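Local coordinates for MSM0271 protein (Mycobacterium smegmatis, PDB 5SUH), which forms part of the shell of a bacterial microcompartment as a double-ringed trimeric shell protein, each chain carrying two circularly permuted BMC domains, at residues 34-39 with 66-71; 91-96 with 107-112; 180-185 with 199-204. One frame throughout, in Å; residues are numbered along the deposited sequence.

Contact 1: 34-39 with 66-71; sequences RVYLLV and HALIVE
E71 OE2 accepts from three donors: R34 NE, R34 NH2 and a water. R34 NE forms a salt bridge to E71 OE2 at 3.0 Å. R34 NH2 reaches E71 OE2 at 3.1 Å. The water also accepts from R34 NH2 and donates to E71 OE2 at 2.7 Å. The guanidinium comes side-on, with this oxygen close to its plane, and the carboxylate is turned only 25° from that plane. NE arrives from above the carboxylate plane, whereas NH2 lies nearly in line with the C-O bond. With CG opposite the backbone N (chi1 -175°) and the chain straight beyond it, the carboxylate is carried out to the R34 guanidinium. Its other oxygen, OE1, accepts from the backbone N of L180.

R34 and V35 both face E71, a classic beta bulge; R34 N (2.8 Å) and V35 N reach E71 O from the same face of its plane. Beyond it strands 35-39 and 66-71 run antiparallel, with V35-E71, L37-I69 and V39-A67 as hydrogen-bonded pairs. On the face carrying these residues, I69 CG1 packs 3.6 Å from L37 CB, I69 CD1 lies near V39 CG2, and helix 182-192 closes over the group. On the other face, L68 CD1 sits 4.0 Å above the Y36 ring, toward its rim, while V70 CG2 meets the ring obliquely and helix 113-127 packs against Y36 and L68. The contact thus joins strand 32-39, outermost in its sheet within this chain, to its neighbour, between two helical layers.

The charged side chains that meet across the contact do so at the bulged end; beyond it the side-chain contacts are apolar. With both carboxylate oxygens engaged, E71 is probably held in rotation and favoured as the anion.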
ATOM      1  N   ARG A  34      14.431 -21.190  17.047  1.00 51.49           N
ATOM      2  CA  ARG A  34      13.975 -20.253  18.065  1.00 55.15           C
ATOM      3  C   ARG A  34      12.648 -20.738  18.631  1.00 59.18           C
ATOM      4  O   ARG A  34      12.450 -20.763  19.848  1.00 51.84           O
ATOM      5  CB  ARG A  34      13.749 -18.865  17.460  1.00 57.77           C
ATOM      6  CG  ARG A  34      14.924 -18.308  16.721  1.00 64.75           C
ATOM      7  CD  ARG A  34      15.343 -16.983  17.224  1.00 66.56           C
ATOM      8  NE  ARG A  34      14.239 -16.069  17.473  1.00 56.59           N
ATOM      9  CZ  ARG A  34      14.377 -14.999  18.255  1.00 61.03           C
ATOM     10  NH1 ARG A  34      15.553 -14.750  18.828  1.00 56.83           N
ATOM     11  NH2 ARG A  34      13.349 -14.208  18.503  1.00 67.64           N
ATOM     12  N   VAL A  35      11.754 -21.141  17.722  1.00 44.68           N
ATOM     13  CA  VAL A  35      10.443 -21.677  18.077  1.00 46.05           C
ATOM     14  C   VAL A  35      10.156 -22.950  17.264  1.00 54.32           C
ATOM     15  O   VAL A  35      10.382 -22.963  16.057  1.00 44.96           O
ATOM     16  CB  VAL A  35       9.312 -20.661  17.802  1.00 47.53           C
ATOM     17  CG1 VAL A  35       7.962 -21.270  18.155  1.00 54.26           C
ATOM     18  CG2 VAL A  35       9.524 -19.405  18.569  1.00 42.42           C
ATOM     19  N   TYR A  36       9.689 -24.014  17.927  1.00 51.45           N
ATOM     20  CA  TYR A  36       9.256 -25.254  17.251  1.00 48.94           C
ATOM     21  C   TYR A  36       8.046 -25.837  17.981  1.00 53.35           C
ATOM     22  O   TYR A  36       8.195 -26.396  19.072  1.00 71.81           O
ATOM     23  CB  TYR A  36      10.393 -26.303  17.204  1.00 49.69           C
ATOM     24  CG  TYR A  36       9.999 -27.657  16.610  1.00 52.02           C
ATOM     25  CD1 TYR A  36       9.494 -28.689  17.417  1.00 53.95           C
ATOM     26  CD2 TYR A  36      10.136 -27.906  15.250  1.00 55.08           C
ATOM     27  CE1 TYR A  36       9.117 -29.915  16.869  1.00 53.72           C
ATOM     28  CE2 TYR A  36       9.771 -29.135  14.695  1.00 56.92           C
ATOM     29  CZ  TYR A  36       9.267 -30.126  15.499  1.00 54.43           C
ATOM     30  OH  TYR A  36       8.925 -31.319  14.919  1.00 55.25           O
ATOM     31  N   LEU A  37       6.867 -25.758  17.377  1.00 53.70           N
ATOM     32  CA  LEU A  37       5.651 -26.142  18.089  1.00 58.22           C
ATOM     33  C   LEU A  37       4.528 -26.737  17.260  1.00 59.11           C
ATOM     34  O   LEU A  37       4.146 -26.192  16.218  1.00 63.19           O
ATOM     35  CB  LEU A  37       5.070 -24.934  18.822  1.00 72.95           C
ATOM     36  CG  LEU A  37       5.164 -24.946  20.351  1.00 83.88           C
ATOM     37  CD1 LEU A  37       4.142 -23.982  20.922  1.00 79.52           C
ATOM     38  CD2 LEU A  37       5.000 -26.355  20.950  1.00 80.35           C
ATOM     39  N   LEU A  38       3.985 -27.848  17.760  1.00 63.13           N
ATOM     40  CA  LEU A  38       2.693 -28.367  17.309  1.00 62.67           C
ATOM     41  C   LEU A  38       1.542 -27.678  17.987  1.00 61.30           C
ATOM     42  O   LEU A  38       1.385 -27.739  19.201  1.00 74.54           O
ATOM     43  CB  LEU A  38       2.553 -29.862  17.550  1.00 65.96           C
ATOM     44  CG  LEU A  38       2.722 -30.751  16.330  1.00 73.05           C
ATOM     45  CD1 LEU A  38       4.097 -30.623  15.770  1.00 85.26           C
ATOM     46  CD2 LEU A  38       2.507 -32.164  16.800  1.00 78.74           C
ATOM     47  N   VAL A  39       0.732 -27.033  17.163  1.00 58.75           N
ATOM     48  CA  VAL A  39      -0.513 -26.428  17.577  1.00 50.86           C
ATOM     49  C   VAL A  39      -1.656 -27.324  17.144  1.00 52.30           C
ATOM     50  O   VAL A  39      -2.022 -27.356  15.978  1.00 57.52           O
ATOM     51  CB  VAL A  39      -0.669 -25.043  16.976  1.00 50.46           C
ATOM     52  CG1 VAL A  39      -1.971 -24.444  17.398  1.00 39.79           C
ATOM     53  CG2 VAL A  39       0.543 -24.160  17.364  1.00 45.70           C
ATOM     54  N   HIS A  66      -4.650 -29.170  11.989  1.00 44.44           N
ATOM     55  CA  HIS A  66      -3.491 -29.072  12.888  1.00 46.15           C
ATOM     56  C   HIS A  66      -2.295 -28.353  12.227  1.00 44.34           C
ATOM     57  O   HIS A  66      -2.073 -28.475  11.021  1.00 42.92           O
ATOM     58  CB  HIS A  66      -3.069 -30.463  13.390  1.00 50.72           C
ATOM     59  CG  HIS A  66      -4.210 -31.314  13.862  1.00 65.82           C
ATOM     60  ND1 HIS A  66      -4.743 -31.216  15.130  1.00 73.33           N
ATOM     61  CD2 HIS A  66      -4.901 -32.307  13.247  1.00 61.19           C
ATOM     62  CE1 HIS A  66      -5.727 -32.090  15.270  1.00 56.51           C
ATOM     63  NE2 HIS A  66      -5.839 -32.765  14.140  1.00 57.21           N
ATOM     64  N   ALA A  67      -1.512 -27.623  13.023  1.00 47.18           N
ATOM     65  CA  ALA A  67      -0.410 -26.823  12.474  1.00 50.78           C
ATOM     66  C   ALA A  67       0.956 -27.043  13.126  1.00 56.95           C
ATOM     67  O   ALA A  67       1.061 -27.395  14.313  1.00 56.10           O
ATOM     68  CB  ALA A  67      -0.761 -25.347  12.560  1.00 43.30           C
ATOM     69  N   LEU A  68       2.004 -26.847  12.325  1.00 48.15           N
ATOM     70  CA  LEU A  68       3.366 -26.781  12.842  1.00 47.43           C
ATOM     71  C   LEU A  68       3.902 -25.372  12.633  1.00 52.33           C
ATOM     72  O   LEU A  68       3.853 -24.863  11.504  1.00 49.83           O
ATOM     73  CB  LEU A  68       4.279 -27.788  12.145  1.00 48.69           C
ATOM     74  CG  LEU A  68       5.729 -27.675  12.624  1.00 56.20           C
ATOM     75  CD1 LEU A  68       5.877 -28.233  14.054  1.00 42.43           C
ATOM     76  CD2 LEU A  68       6.675 -28.358  11.669  1.00 52.20           C
ATOM     77  N   ILE A  69       4.397 -24.735  13.698  1.00 51.92           N
ATOM     78  CA  ILE A  69       4.951 -23.379  13.580  1.00 43.64           C
ATOM     79  C   ILE A  69       6.437 -23.382  13.916  1.00 56.67           C
ATOM     80  O   ILE A  69       6.854 -23.967  14.925  1.00 56.41           O
ATOM     81  CB  ILE A  69       4.252 -22.360  14.495  1.00 53.26           C
ATOM     82  CG1 ILE A  69       4.337 -22.785  15.982  1.00 72.58           C
ATOM     83  CG2 ILE A  69       2.815 -22.163  14.055  1.00 42.83           C
ATOM     84  CD1 ILE A  69       3.866 -21.717  16.995  1.00 62.41           C
ATOM     85  N   VAL A  70       7.248 -22.769  13.051  1.00 57.81           N
ATOM     86  CA  VAL A  70       8.695 -22.739  13.261  1.00 45.79           C
ATOM     87  C   VAL A  70       9.274 -21.336  13.020  1.00 51.12           C
ATOM     88  O   VAL A  70       9.008 -20.702  11.975  1.00 54.24           O
ATOM     89  CB  VAL A  70       9.419 -23.758  12.337  1.00 52.25           C
ATOM     90  CG1 VAL A  70      10.925 -23.714  12.554  1.00 44.94           C
ATOM     91  CG2 VAL A  70       8.862 -25.184  12.516  1.00 42.99           C
ATOM     92  N   GLU A  71      10.064 -20.862  13.981  1.00 46.18           N
ATOM     93  CA  GLU A  71      10.847 -19.622  13.840  1.00 51.37           C
ATOM     94  C   GLU A  71      12.357 -19.954  13.921  1.00 48.96           C
ATOM     95  O   GLU A  71      12.769 -20.720  14.784  1.00 50.90           O
ATOM     96  CB  GLU A  71      10.442 -18.585  14.928  1.00 42.83           C
ATOM     97  CG  GLU A  71      11.122 -17.228  14.790  1.00 48.91           C
ATOM     98  CD  GLU A  71      10.703 -16.186  15.832  1.00 59.92           C
ATOM     99  OE1 GLU A  71       9.498 -16.080  16.174  1.00 64.24           O
ATOM    100  OE2 GLU A  71      11.597 -15.426  16.277  1.00 52.92           O
TER
HETATM  101  O   HOH W   1      10.937 -13.193  17.590  1.00 40.61           O

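Contact 2: 91-96 with 107-112; sequences GVQPGI and EIHSAS
The beta hairpin of strands 93-99 and 104-110, at the margin of the first BMC domain's sheet within the chain, is kinked here by a classic beta bulge: G95 and I96 both face E107. E107 O receives G95 N at 2.9 Å, from above its carbonyl plane, and a weak bond from I96 N at 3.5 Å; E107 N returns a bond to I96 O. One pair beyond, past the non-hydrogen-bonded P94-I108, Q93 and H109 form a hydrogen-bonded pair, each backbone N donating to the other's O at 3.0 Å.

H109 folds back over this pair. A chi1 of 58° swings its ring in over the backbone, which brings Q93 O over the middle of the imidazole, 3.6 Å above its plane, and sets G95 CA at the ring edge, 3.9 Å from CE1. From the same edge region ND1 donates to both E107 oxygens, 3.1 Å to OE1 and 3.0 Å to OE2, each on its syn lone pair. The Q93 amide stands steeply to the ring, at 78°. On the opposite face of the sheet V92 CG2 packs against I108 CD1, against helices 78-88 and 113-127, and V92 O accepts from Q151 NE2 of a second subunit.

One imidazole N-H is thus divided between both oxygens of a buried carboxylate, which should restrain the ring's rotation and probably favours a negative E107.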
ATOM      1  N   GLY A  91       1.418 -33.980   1.479  1.00 70.83           N
ATOM      2  CA  GLY A  91       0.075 -33.618   1.905  1.00 59.12           C
ATOM      3  C   GLY A  91      -0.084 -32.429   2.865  1.00 66.50           C
ATOM      4  O   GLY A  91      -1.213 -32.064   3.217  1.00 75.27           O
ATOM      5  N   VAL A  92       1.012 -31.827   3.327  1.00 55.54           N
ATOM      6  CA  VAL A  92       0.874 -30.639   4.172  1.00 51.83           C
ATOM      7  C   VAL A  92       0.905 -29.399   3.269  1.00 57.23           C
ATOM      8  O   VAL A  92       1.410 -29.450   2.149  1.00 66.10           O
ATOM      9  CB  VAL A  92       1.982 -30.546   5.288  1.00 58.32           C
ATOM     10  CG1 VAL A  92       1.974 -31.800   6.186  1.00 44.10           C
ATOM     11  CG2 VAL A  92       3.375 -30.317   4.704  1.00 53.22           C
ATOM     12  N   GLN A  93       0.321 -28.304   3.742  1.00 57.90           N
ATOM     13  CA  GLN A  93       0.211 -27.079   2.955  1.00 51.23           C
ATOM     14  C   GLN A  93       0.800 -25.910   3.709  1.00 53.94           C
ATOM     15  O   GLN A  93       0.536 -25.730   4.905  1.00 52.90           O
ATOM     16  CB  GLN A  93      -1.235 -26.751   2.641  1.00 55.81           C
ATOM     17  CG  GLN A  93      -1.965 -27.738   1.777  1.00 69.90           C
ATOM     18  CD  GLN A  93      -3.392 -27.285   1.510  1.00 75.96           C
ATOM     19  OE1 GLN A  93      -4.198 -27.144   2.437  1.00 76.22           O
ATOM     20  NE2 GLN A  93      -3.709 -27.054   0.247  1.00 86.75           N
ATOM     21  N   PRO A  94       1.563 -25.074   3.007  1.00 50.66           N
ATOM     22  CA  PRO A  94       2.109 -23.883   3.664  1.00 47.09           C
ATOM     23  C   PRO A  94       1.079 -22.759   3.790  1.00 52.94           C
ATOM     24  O   PRO A  94       0.442 -22.383   2.801  1.00 62.76           O
ATOM     25  CB  PRO A  94       3.271 -23.487   2.751  1.00 49.56           C
ATOM     26  CG  PRO A  94       2.866 -24.023   1.390  1.00 53.13           C
ATOM     27  CD  PRO A  94       2.046 -25.252   1.625  1.00 44.00           C
ATOM     28  N   GLY A  95       0.914 -22.237   5.001  1.00 42.69           N
ATOM     29  CA  GLY A  95       0.009 -21.124   5.239  1.00 43.32           C
ATOM     30  C   GLY A  95       0.733 -19.799   5.403  1.00 57.44           C
ATOM     31  O   GLY A  95       0.220 -18.734   5.017  1.00 67.41           O
ATOM     32  N   ILE A  96       1.938 -19.881   5.961  1.00 60.09           N
ATOM     33  CA  ILE A  96       2.806 -18.727   6.164  1.00 63.11           C
ATOM     34  C   ILE A  96       4.271 -19.068   5.832  1.00 57.05           C
ATOM     35  O   ILE A  96       4.782 -20.133   6.201  1.00 59.82           O
ATOM     36  CB  ILE A  96       2.688 -18.203   7.619  1.00 47.78           C
ATOM     37  CG1 ILE A  96       1.281 -17.673   7.854  1.00 51.65           C
ATOM     38  CG2 ILE A  96       3.679 -17.107   7.881  1.00 52.77           C
ATOM     39  CD1 ILE A  96       0.968 -17.380   9.269  1.00 52.27           C
ATOM     40  N   GLU A 107       4.600 -21.544   8.660  1.00 50.09           N
ATOM     41  CA  GLU A 107       3.468 -22.303   9.194  1.00 46.39           C
ATOM     42  C   GLU A 107       3.077 -23.358   8.159  1.00 46.87           C
ATOM     43  O   GLU A 107       2.925 -23.047   6.981  1.00 55.48           O
ATOM     44  CB  GLU A 107       2.280 -21.384   9.519  1.00 57.55           C
ATOM     45  CG  GLU A 107       1.074 -22.077  10.160  1.00 69.16           C
ATOM     46  CD  GLU A 107       0.052 -22.581   9.138  1.00 83.35           C
ATOM     47  OE1 GLU A 107       0.304 -22.497   7.926  1.00 92.91           O
ATOM     48  OE2 GLU A 107      -1.007 -23.081   9.545  1.00 90.20           O
ATOM     49  N   ILE A 108       2.950 -24.611   8.578  1.00 50.81           N
ATOM     50  CA  ILE A 108       2.390 -25.636   7.693  1.00 56.61           C
ATOM     51  C   ILE A 108       1.241 -26.286   8.457  1.00 60.72           C
ATOM     52  O   ILE A 108       1.234 -26.281   9.697  1.00 59.06           O
ATOM     53  CB  ILE A 108       3.450 -26.697   7.228  1.00 45.82           C
ATOM     54  CG1 ILE A 108       4.048 -27.464   8.403  1.00 51.76           C
ATOM     55  CG2 ILE A 108       4.568 -26.040   6.413  1.00 42.19           C
ATOM     56  CD1 ILE A 108       4.975 -28.582   7.981  1.00 54.34           C
ATOM     57  N   HIS A 109       0.248 -26.797   7.732  1.00 55.78           N
ATOM     58  CA  HIS A 109      -0.934 -27.376   8.372  1.00 41.46           C
ATOM     59  C   HIS A 109      -1.507 -28.515   7.535  1.00 47.82           C
ATOM     60  O   HIS A 109      -1.180 -28.661   6.351  1.00 49.06           O
ATOM     61  CB  HIS A 109      -2.002 -26.312   8.624  1.00 43.37           C
ATOM     62  CG  HIS A 109      -2.452 -25.608   7.386  1.00 52.94           C
ATOM     63  ND1 HIS A 109      -2.012 -24.348   7.047  1.00 59.85           N
ATOM     64  CD2 HIS A 109      -3.272 -26.006   6.383  1.00 57.82           C
ATOM     65  CE1 HIS A 109      -2.552 -23.994   5.895  1.00 69.64           C
ATOM     66  NE2 HIS A 109      -3.323 -24.980   5.473  1.00 69.29           N
ATOM     67  N   SER A 110      -2.337 -29.333   8.177  1.00 44.79           N
ATOM     68  CA  SER A 110      -3.026 -30.453   7.539  1.00 45.48           C
ATOM     69  C   SER A 110      -4.213 -30.914   8.363  1.00 49.84           C
ATOM     70  O   SER A 110      -4.291 -30.655   9.564  1.00 49.67           O
ATOM     71  CB  SER A 110      -2.075 -31.633   7.341  1.00 52.45           C
ATOM     72  OG  SER A 110      -2.760 -32.775   6.830  1.00 55.00           O
ATOM     73  N   ALA A 111      -5.110 -31.653   7.729  1.00 55.12           N
ATOM     74  CA  ALA A 111      -6.208 -32.269   8.444  1.00 54.46           C
ATOM     75  C   ALA A 111      -5.645 -33.422   9.311  1.00 53.68           C
ATOM     76  O   ALA A 111      -6.189 -33.756  10.353  1.00 54.36           O
ATOM     77  CB  ALA A 111      -7.272 -32.761   7.473  1.00 45.12           C
ATOM     78  N   SER A 112      -4.531 -34.008   8.891  1.00 52.66           N
ATOM     79  CA  SER A 112      -3.939 -35.131   9.631  1.00 60.33           C
ATOM     80  C   SER A 112      -2.860 -34.695  10.617  1.00 57.18           C
ATOM     81  O   SER A 112      -1.859 -34.099  10.228  1.00 66.45           O
ATOM     82  CB  SER A 112      -3.360 -36.163   8.651  1.00 56.91           C
ATOM     83  OG  SER A 112      -2.506 -37.077   9.324  1.00 57.55           O
TER

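Contact 3: 180-185 with 199-204; sequences LFAAVA and VDVQMI
M203 projects toward the start of helix 182-192, and its contacts with 180-185 are apolar from CB onward. CB lies 3.9 Å from L180 CD1 and 4.3 Å from A182 CB, so it sits between the chain leading into the helix and the first helical turn. CG, placed between the backbone N and the carbonyl carbon (chi1 67°), keeps the same distance from L180 CD1. SD passes 3.8 Å from that methyl and 4.2 Å from A183 CB. A bend at chi3 (76°) then turns CE back toward its own strand, where it comes 4.0 Å from V201 CG1.

The chain here leaves strand 197-202, outermost in its sheet within this chain; the sheet belongs to the second BMC domain and is packed by helix 182-192. L180 lies aslant across the thioether. Its CD1 also touches M203 O, and its CA directs a C-H at that same oxygen. At the first residues of the helix, A182 CB rests 3.7 Å from Q202 O and beside V201 CG1, the methyl that also meets A182 O. L180 and A183 also touch I69 of strand 66-73.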
ATOM      1  N   LEU A 180       6.675 -15.798  17.714  1.00 43.04           N
ATOM      2  CA  LEU A 180       5.789 -16.776  17.102  1.00 47.12           C
ATOM      3  C   LEU A 180       4.956 -17.513  18.167  1.00 54.65           C
ATOM      4  O   LEU A 180       3.897 -18.085  17.848  1.00 47.82           O
ATOM      5  CB  LEU A 180       6.567 -17.772  16.246  1.00 47.74           C
ATOM      6  CG  LEU A 180       5.732 -18.590  15.240  1.00 49.53           C
ATOM      7  CD1 LEU A 180       4.817 -17.674  14.440  1.00 45.22           C
ATOM      8  CD2 LEU A 180       6.583 -19.418  14.297  1.00 48.04           C
ATOM      9  N   PHE A 181       5.362 -17.407  19.436  1.00 40.02           N
ATOM     10  CA  PHE A 181       4.601 -18.046  20.523  1.00 46.39           C
ATOM     11  C   PHE A 181       3.232 -17.404  20.692  1.00 49.67           C
ATOM     12  O   PHE A 181       2.357 -17.950  21.370  1.00 54.84           O
ATOM     13  CB  PHE A 181       5.344 -17.973  21.849  1.00 43.45           C
ATOM     14  CG  PHE A 181       6.420 -19.007  22.005  1.00 52.06           C
ATOM     15  CD1 PHE A 181       6.145 -20.359  21.845  1.00 54.10           C
ATOM     16  CD2 PHE A 181       7.727 -18.624  22.281  1.00 56.40           C
ATOM     17  CE1 PHE A 181       7.148 -21.319  22.002  1.00 45.83           C
ATOM     18  CE2 PHE A 181       8.730 -19.572  22.425  1.00 58.54           C
ATOM     19  CZ  PHE A 181       8.434 -20.923  22.284  1.00 50.30           C
ATOM     20  N   ALA A 182       3.046 -16.242  20.075  1.00 44.48           N
ATOM     21  CA  ALA A 182       1.759 -15.563  20.109  1.00 39.60           C
ATOM     22  C   ALA A 182       0.686 -16.444  19.463  1.00 52.04           C
ATOM     23  O   ALA A 182      -0.516 -16.330  19.771  1.00 54.07           O
ATOM     24  CB  ALA A 182       1.850 -14.222  19.428  1.00 36.89           C
ATOM     25  N   ALA A 183       1.131 -17.297  18.544  1.00 49.01           N
ATOM     26  CA  ALA A 183       0.242 -18.221  17.845  1.00 47.57           C
ATOM     27  C   ALA A 183      -0.433 -19.189  18.811  1.00 47.13           C
ATOM     28  O   ALA A 183      -1.656 -19.349  18.779  1.00 45.16           O
ATOM     29  CB  ALA A 183       1.002 -18.988  16.781  1.00 47.31           C
ATOM     30  N   VAL A 184       0.360 -19.838  19.664  1.00 47.92           N
ATOM     31  CA  VAL A 184      -0.202 -20.837  20.558  1.00 53.65           C
ATOM     32  C   VAL A 184      -1.018 -20.138  21.660  1.00 51.78           C
ATOM     33  O   VAL A 184      -2.054 -20.668  22.085  1.00 46.41           O
ATOM     34  CB  VAL A 184       0.886 -21.786  21.171  1.00 53.47           C
ATOM     35  CG1 VAL A 184       1.797 -21.063  22.172  1.00 57.75           C
ATOM     36  CG2 VAL A 184       0.226 -22.960  21.862  1.00 48.46           C
ATOM     37  N   ALA A 185      -0.583 -18.948  22.089  1.00 47.95           N
ATOM     38  CA  ALA A 185      -1.320 -18.207  23.124  1.00 47.89           C
ATOM     39  C   ALA A 185      -2.725 -17.833  22.629  1.00 49.90           C
ATOM     40  O   ALA A 185      -3.696 -18.020  23.365  1.00 47.33           O
ATOM     41  CB  ALA A 185      -0.549 -16.955  23.570  1.00 38.25           C
ATOM     42  N   VAL A 199      -8.853  -9.713  18.414  1.00 46.99           N
ATOM     43  CA  VAL A 199      -8.789  -8.409  17.760  1.00 49.07           C
ATOM     44  C   VAL A 199      -7.579  -8.304  16.851  1.00 49.87           C
ATOM     45  O   VAL A 199      -7.648  -7.758  15.755  1.00 61.03           O
ATOM     46  CB  VAL A 199      -8.778  -7.258  18.799  1.00 53.43           C
ATOM     47  CG1 VAL A 199      -8.624  -5.919  18.128  1.00 39.92           C
ATOM     48  CG2 VAL A 199     -10.052  -7.279  19.634  1.00 52.50           C
ATOM     49  N   ASP A 200      -6.472  -8.851  17.312  1.00 47.32           N
ATOM     50  CA  ASP A 200      -5.249  -8.819  16.549  1.00 50.72           C
ATOM     51  C   ASP A 200      -4.291  -9.830  17.151  1.00 44.09           C
ATOM     52  O   ASP A 200      -4.308 -10.023  18.372  1.00 43.51           O
ATOM     53  CB  ASP A 200      -4.646  -7.411  16.570  1.00 69.63           C
ATOM     54  CG  ASP A 200      -3.558  -7.223  15.522  1.00 79.68           C
ATOM     55  OD1 ASP A 200      -3.551  -7.981  14.534  1.00 81.32           O
ATOM     56  OD2 ASP A 200      -2.717  -6.315  15.680  1.00 85.49           O
ATOM     57  N   VAL A 201      -3.474 -10.469  16.305  1.00 38.55           N
ATOM     58  CA  VAL A 201      -2.413 -11.374  16.749  1.00 36.90           C
ATOM     59  C   VAL A 201      -1.168 -11.063  15.949  1.00 45.17           C
ATOM     60  O   VAL A 201      -1.111 -11.373  14.757  1.00 46.98           O
ATOM     61  CB  VAL A 201      -2.745 -12.883  16.547  1.00 41.15           C
ATOM     62  CG1 VAL A 201      -1.699 -13.745  17.248  1.00 42.25           C
ATOM     63  CG2 VAL A 201      -4.085 -13.214  17.091  1.00 41.18           C
ATOM     64  N   GLN A 202      -0.155 -10.476  16.579  1.00 52.69           N
ATOM     65  CA  GLN A 202       1.077 -10.172  15.844  1.00 46.47           C
ATOM     66  C   GLN A 202       2.117 -11.253  16.151  1.00 50.72           C
ATOM     67  O   GLN A 202       2.657 -11.297  17.259  1.00 53.94           O
ATOM     68  CB  GLN A 202       1.597  -8.801  16.234  1.00 60.34           C
ATOM     69  CG  GLN A 202       2.400  -8.091  15.149  1.00 92.69           C
ATOM     70  CD  GLN A 202       3.060  -6.807  15.648  1.00105.83           C
ATOM     71  OE1 GLN A 202       2.427  -5.968  16.303  1.00106.85           O
ATOM     72  NE2 GLN A 202       4.331  -6.634  15.308  1.00110.47           N
ATOM     73  N   MET A 203       2.381 -12.148  15.201  1.00 48.81           N
ATOM     74  CA  MET A 203       3.288 -13.263  15.488  1.00 49.24           C
ATOM     75  C   MET A 203       4.671 -13.180  14.804  1.00 49.20           C
ATOM     76  O   MET A 203       5.449 -14.125  14.865  1.00 59.28           O
ATOM     77  CB  MET A 203       2.606 -14.586  15.171  1.00 50.69           C
ATOM     78  CG  MET A 203       2.309 -14.832  13.738  1.00 64.48           C
ATOM     79  SD  MET A 203       1.360 -16.337  13.600  1.00 85.71           S
ATOM     80  CE  MET A 203      -0.193 -15.751  14.144  1.00 37.95           C
ATOM     81  N   ILE A 204       4.948 -12.066  14.132  1.00 51.97           N
ATOM     82  CA  ILE A 204       6.193 -11.866  13.388  1.00 52.64           C
ATOM     83  C   ILE A 204       6.933 -10.603  13.839  1.00 54.83           C
ATOM     84  O   ILE A 204       6.367  -9.516  13.818  1.00 68.95           O
ATOM     85  CB  ILE A 204       5.931 -11.733  11.894  1.00 46.00           C
ATOM     86  CG1 ILE A 204       5.300 -13.002  11.342  1.00 41.98           C
ATOM     87  CG2 ILE A 204       7.221 -11.446  11.174  1.00 41.68           C
ATOM     88  CD1 ILE A 204       4.848 -12.841   9.902  1.00 46.81           C
TER

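Overall arrangement
Contacts 1 and 2 belong to one sheet, their centres 11 Å apart. Strands 66-73 and 104-110 are neighbours in it, and probable hydrogen bonds from L68 N to I108 O (2.8 Å) and H66 N to S110 O (2.9 Å) join the two pairs. Contact 3, in the second BMC domain, lies about 12 Å from contact 1, centre to centre, and touches it: V70 C and L180 CD2 are 3.5 Å apart, and V35 CG1 meets F181 CE1 at 3.9 Å. Contact 1 therefore bridges the hairpin and the other domain. Contacts 2 and 3 do not touch; their centres are about 18 Å apart. Among the three, contact 2 alone reaches a second subunit.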